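Local coordinates for protein hypothetical glycoside hydrolase (Parabacteroides distasonis, PDB 3TAW) that is of unknown function but appears to be a glycoside hydrolase-like protein built as a five-bladed beta-propeller, at residues Pro31-Cys36 and Glu40-Trp45; Glu69-Ser72 and Ser78-Ser81. All blocks are in the same frame, centred on the assembly; numbering follows the deposited sequence.

Contact 1: Pro31-Cys36 and Glu40-Trp45; sequences PTKFYC and EDSVAW
Glu40 and Tyr35 meet backbone to ring at the turn end of the hairpin formed by strands 33-36 and 41-44. With chi1 at -171°, the tyrosine side chain swings away from its own backbone N and lays its ring along the Glu40-Asp41 peptide, with Tyr35 CE1 3.4 Å from Asp41 N. The flat ring can lie along the peptide while its hydroxyl meets, at 2.7 Å from OH, a water that donates to Glu40 O, which suits tyrosine to this exposed place. Glu40 takes a left-handed backbone conformation more often adopted by glycine, while its carboxylate reaches out to Lys106. With Asp41, it faces Cys36 in a G1 beta bulge: both backbone N atoms make weak bonds to Cys36 O, and Cys36 N donates to Asp41 O over 2.9 Å. Ser42 pairs with Tyr35 without backbone hydrogen bonds, its CA pointing a C-H at Phe34 O. Val43 and Phe34 exchange two good bonds, Val43 N to Phe34 O at 2.8 Å being nearly straight (169°). The branched Val43 sends CG2 to within 3.9 Å of Cys36 CB, and both side chains lie on Arg82 of strand 81-88. Ala44, small enough to sit beside the aliphatic chain of Lys33, centres an inverse gamma turn that swings Trp45 across the hairpin. There the indole and the Phe34 ring have planes 76° apart, with CD1 of Phe34 3.7 Å from CD1 of Trp45. The indole lies beside the Thr32 side chain, NE1 near its methyl, but NE1 donates to Thr98 O, and Trp45 N makes a weak bond to Thr32 O. Altogether this is a bulged antiparallel beta hairpin, a two-stranded addition whose Phe34, Cys36, Val43 and Trp45 pack against the sheet containing strands 61-69 and 81-88.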
loop_
_atom_site.group_PDB
_atom_site.type_symbol
_atom_site.label_atom_id
_atom_site.label_comp_id
_atom_site.label_asym_id
_atom_site.label_seq_id
_atom_site.Cartn_x
_atom_site.Cartn_y
_atom_site.Cartn_z
ATOM N N PRO A 31 22.079 6.955 6.792
ATOM C CA PRO A 31 22.353 8.393 6.879
ATOM C C PRO A 31 22.537 9.117 5.536
ATOM O O PRO A 31 23.005 10.261 5.504
ATOM C CB PRO A 31 23.668 8.442 7.688
ATOM C CG PRO A 31 24.362 7.197 7.335
ATOM C CD PRO A 31 23.274 6.143 7.082
ATOM N N THR A 32 22.134 8.470 4.450
ATOM C CA THR A 32 22.274 8.979 3.099
ATOM C C THR A 32 21.745 10.389 2.906
ATOM O O THR A 32 20.651 10.710 3.370
ATOM C CB THR A 32 21.472 8.073 2.151
ATOM O OG1 THR A 32 21.619 6.699 2.582
ATOM C CG2 THR A 32 21.953 8.249 0.744
ATOM N N LYS A 33 22.497 11.226 2.183
ATOM C CA LYS A 33 22.038 12.582 1.914
ATOM C C LYS A 33 21.605 12.757 0.465
ATOM O O LYS A 33 22.179 12.135 -0.457
ATOM C CB LYS A 33 23.153 13.586 2.173
ATOM C CG LYS A 33 23.820 13.498 3.535
ATOM C CD LYS A 33 22.898 13.860 4.665
ATOM C CE LYS A 33 22.583 15.369 4.733
ATOM N NZ LYS A 33 23.709 16.218 5.251
ATOM N N PHE A 34 20.636 13.633 0.252
ATOM C CA PHE A 34 20.342 14.125 -1.073
ATOM C C PHE A 34 19.910 15.568 -1.010
ATOM O O PHE A 34 19.470 16.052 0.042
ATOM C CB PHE A 34 19.307 13.268 -1.816
ATOM C CG PHE A 34 17.888 13.802 -1.789
ATOM C CD1 PHE A 34 17.197 13.937 -0.600
ATOM C CD2 PHE A 34 17.251 14.148 -2.972
ATOM C CE1 PHE A 34 15.883 14.437 -0.589
ATOM C CE2 PHE A 34 15.929 14.621 -2.979
ATOM C CZ PHE A 34 15.251 14.763 -1.785
ATOM N N TYR A 35 20.031 16.241 -2.144
ATOM C CA TYR A 35 19.651 17.646 -2.219
ATOM C C TYR A 35 18.172 17.773 -2.519
ATOM O O TYR A 35 17.705 17.476 -3.642
ATOM C CB TYR A 35 20.464 18.412 -3.245
ATOM C CG TYR A 35 20.194 19.891 -3.121
ATOM C CD1 TYR A 35 20.801 20.639 -2.125
ATOM C CD2 TYR A 35 19.312 20.539 -3.982
ATOM C CE1 TYR A 35 20.552 21.976 -2.009
ATOM C CE2 TYR A 35 19.050 21.903 -3.861
ATOM C CZ TYR A 35 19.671 22.607 -2.856
ATOM O OH TYR A 35 19.453 23.966 -2.697
ATOM N N CYS A 36 17.439 18.200 -1.487
ATOM C CA CYS A 36 15.987 18.310 -1.547
ATOM C C CYS A 36 15.537 19.605 -2.209
ATOM O O CYS A 36 15.897 20.701 -1.748
ATOM C CB CYS A 36 15.428 18.277 -0.139
ATOM S SG CYS A 36 13.620 18.542 -0.085
ATOM N N GLU A 40 15.459 23.012 -0.477
ATOM C CA GLU A 40 16.674 23.606 -1.067
ATOM C C GLU A 40 17.836 23.435 -0.090
ATOM O O GLU A 40 18.529 24.384 0.302
ATOM C CB GLU A 40 16.465 25.061 -1.527
ATOM C CG GLU A 40 15.406 25.100 -2.645
ATOM C CD GLU A 40 15.185 26.422 -3.308
ATOM O OE1 GLU A 40 15.704 27.461 -2.837
ATOM O OE2 GLU A 40 14.455 26.412 -4.338
ATOM N N ASP A 41 18.065 22.180 0.257
ATOM C CA ASP A 41 19.050 21.829 1.267
ATOM C C ASP A 41 19.381 20.360 1.164
ATOM O O ASP A 41 18.519 19.546 0.808
ATOM C CB ASP A 41 18.480 22.119 2.672
ATOM C CG ASP A 41 19.531 22.026 3.763
ATOM O OD1 ASP A 41 20.691 22.383 3.487
ATOM O OD2 ASP A 41 19.171 21.646 4.904
ATOM N N SER A 42 20.606 19.981 1.510
ATOM C CA SER A 42 20.924 18.563 1.617
ATOM C C SER A 42 20.286 17.981 2.883
ATOM O O SER A 42 20.481 18.519 4.000
ATOM C CB SER A 42 22.421 18.328 1.631
ATOM O OG SER A 42 22.712 16.956 1.819
ATOM N N VAL A 43 19.539 16.895 2.697
ATOM C CA VAL A 43 18.742 16.287 3.745
ATOM C C VAL A 43 19.066 14.800 3.882
ATOM O O VAL A 43 19.296 14.108 2.876
ATOM C CB VAL A 43 17.238 16.470 3.357
ATOM C CG1 VAL A 43 16.329 15.563 4.158
ATOM C CG2 VAL A 43 16.843 17.954 3.440
ATOM N N ALA A 44 19.078 14.312 5.121
ATOM C CA ALA A 44 19.217 12.871 5.386
ATOM C C ALA A 44 17.827 12.222 5.283
ATOM O O ALA A 44 17.082 12.089 6.274
ATOM C CB ALA A 44 19.863 12.617 6.732
ATOM N N TRP A 45 17.502 11.843 4.058
ATOM C CA TRP A 45 16.139 11.543 3.658
ATOM C C TRP A 45 15.620 10.196 4.141
ATOM O O TRP A 45 14.421 9.948 4.056
ATOM C CB TRP A 45 16.019 11.634 2.132
ATOM C CG TRP A 45 16.815 10.634 1.377
ATOM C CD1 TRP A 45 18.122 10.746 0.967
ATOM C CD2 TRP A 45 16.345 9.383 0.865
ATOM N NE1 TRP A 45 18.499 9.628 0.274
ATOM C CE2 TRP A 45 17.429 8.769 0.196
ATOM C CE3 TRP A 45 15.116 8.713 0.922
ATOM C CZ2 TRP A 45 17.319 7.520 -0.429
ATOM C CZ3 TRP A 45 15.005 7.483 0.302
ATOM C CH2 TRP A 45 16.095 6.889 -0.358
HETATM O O HOH W 1 20.965 25.479 -0.992
#

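Contact 2: Glu69-Ser72 and Ser78-Ser81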
loop_
_atom_site.group_PDB
_atom_site.type_symbol
_atom_site.label_atom_id
_atom_site.label_comp_id
_atom_site.label_asym_id
_atom_site.label_seq_id
_atom_site.Cartn_x
_atom_site.Cartn_y
_atom_site.Cartn_z
ATOM N N GLU A 69 11.479 8.189 5.870
ATOM C CA GLU A 69 11.265 9.409 6.617
ATOM C C GLU A 69 12.570 9.967 7.147
ATOM O O GLU A 69 13.427 9.225 7.638
ATOM C CB GLU A 69 10.306 9.164 7.775
ATOM C CG GLU A 69 8.841 9.105 7.366
ATOM C CD GLU A 69 7.895 8.973 8.558
ATOM O OE1 GLU A 69 8.321 8.396 9.589
ATOM O OE2 GLU A 69 6.736 9.466 8.463
ATOM N N ASP A 70 12.717 11.278 7.015
ATOM C CA ASP A 70 13.815 11.983 7.661
ATOM C C ASP A 70 13.522 12.241 9.148
ATOM O O ASP A 70 12.469 11.843 9.669
ATOM C CB ASP A 70 14.171 13.245 6.881
ATOM C CG ASP A 70 13.048 14.269 6.817
ATOM O OD1 ASP A 70 12.197 14.340 7.735
ATOM O OD2 ASP A 70 13.067 15.057 5.861
ATOM N N ASN A 71 14.483 12.847 9.841
ATOM C CA ASN A 71 14.339 13.145 11.274
ATOM C C ASN A 71 14.020 14.629 11.507
ATOM O O ASN A 71 14.428 15.209 12.521
ATOM C CB ASN A 71 15.623 12.725 12.014
ATOM C CG ASN A 71 15.354 12.159 13.406
ATOM O OD1 ASN A 71 14.391 11.434 13.622
ATOM N ND2 ASN A 71 16.230 12.482 14.356
ATOM N N SER A 72 13.268 15.255 10.596
ATOM C CA SER A 72 13.016 16.700 10.701
ATOM C C SER A 72 12.067 17.032 11.877
ATOM O O SER A 72 12.032 18.168 12.354
ATOM C CB SER A 72 12.507 17.289 9.373
ATOM O OG SER A 72 11.387 16.592 8.863
ATOM N N SER A 78 4.801 13.656 11.424
ATOM C CA SER A 78 5.421 14.950 11.745
ATOM C C SER A 78 6.586 15.357 10.828
ATOM O O SER A 78 7.087 16.481 10.937
ATOM C CB SER A 78 5.949 14.919 13.188
ATOM O OG SER A 78 7.000 13.950 13.296
ATOM N N ARG A 79 7.036 14.450 9.956
ATOM C CA ARG A 79 8.299 14.652 9.213
ATOM C C ARG A 79 8.024 14.646 7.700
ATOM O O ARG A 79 6.919 14.989 7.296
ATOM C CB ARG A 79 9.346 13.621 9.653
ATOM C CG ARG A 79 8.946 12.163 9.591
ATOM C CD ARG A 79 8.358 11.624 10.935
ATOM N NE ARG A 79 9.411 11.608 11.942
ATOM C CZ ARG A 79 10.242 10.596 12.188
ATOM N NH1 ARG A 79 10.148 9.407 11.561
ATOM N NH2 ARG A 79 11.186 10.770 13.090
ATOM N N THR A 80 9.019 14.344 6.867
ATOM C CA THR A 80 8.812 14.326 5.423
ATOM C C THR A 80 9.062 12.924 4.908
ATOM O O THR A 80 10.118 12.336 5.180
ATOM C CB THR A 80 9.719 15.328 4.673
ATOM O OG1 THR A 80 9.510 16.646 5.197
ATOM C CG2 THR A 80 9.419 15.327 3.154
ATOM N N SER A 81 8.097 12.407 4.142
ATOM C CA SER A 81 8.206 11.095 3.503
ATOM C C SER A 81 8.609 11.259 2.045
ATOM O O SER A 81 8.153 12.179 1.367
ATOM C CB SER A 81 6.869 10.343 3.575
ATOM O OG SER A 81 6.542 9.972 4.914
HETATM O O HOH W 2 5.743 12.046 8.668
HETATM O O HOH W 3 12.153 17.353 5.001
#
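The Arg79 guanidinium has Asp70 O over the centre of one face, 3.6 Å above its plane, while the Glu69 carboxylate meets its edge. Arg79 NH1 donates to Glu69 OE1 over 2.9 Å, and the oxygen lies in the guanidinium plane; seen from the glutamate, however, the donor comes from well above the carboxylate plane, the two planes being 76° apart. Bends at chi2 and chi3 fold the arginine so that its CG passes 3.5 Å from Glu69 CD. The other guanidinium nitrogens are held from outside, NE by Ala73 O and NH2 by Ser48 OG. Beside this pair, Asp70 OD1 gathers three donors: Ser72 OG at 2.6 Å, Ser72 N at 3.2 Å, closing an Asx turn, and Thr80 N at 3.3 Å. A short acidic side chain suits the place because one oxygen can tie its own loop and the facing one together. Its OD2 takes a water that also donates to Thr80 OG1, and a second water joins Glu69 OE2 to Arg79 N. Asp70 O itself is buried without a hydrogen-bond partner, so its position over the cationic guanidinium is probably an electrostatic compensation. Glu69 is further paired with Arg67, Asp70 with Arg82 and Arg79 with Asp49; these alternating charges imply a buried polar network that probably fixes both ends of the loop between strands 61-69 and 81-88.

How the contacts relate
Contact 1 comes first along the chain and contact 2 follows, with centres 11 Å apart, and the two touch directly. Ala44 O lies 3.2 Å from Asp70 CB, and Val43 CG1 lies 3.7 Å from Asp70 OD2, so the second hairpin strand packs on the Asx-turn aspartate. Arg82 joins them, meeting Asp70 in a salt bridge while lying beneath the hairpin's apolar side. Contact 2 is the more buried, its centre about 19 Å from the chain centre against about 25 Å for contact 1. An acetate, probably from the crystallisation liquor, lies about 5 Å from the Phe34 side chain; the magnesium ion is bound at Asn355 and Phe356, in neither contact.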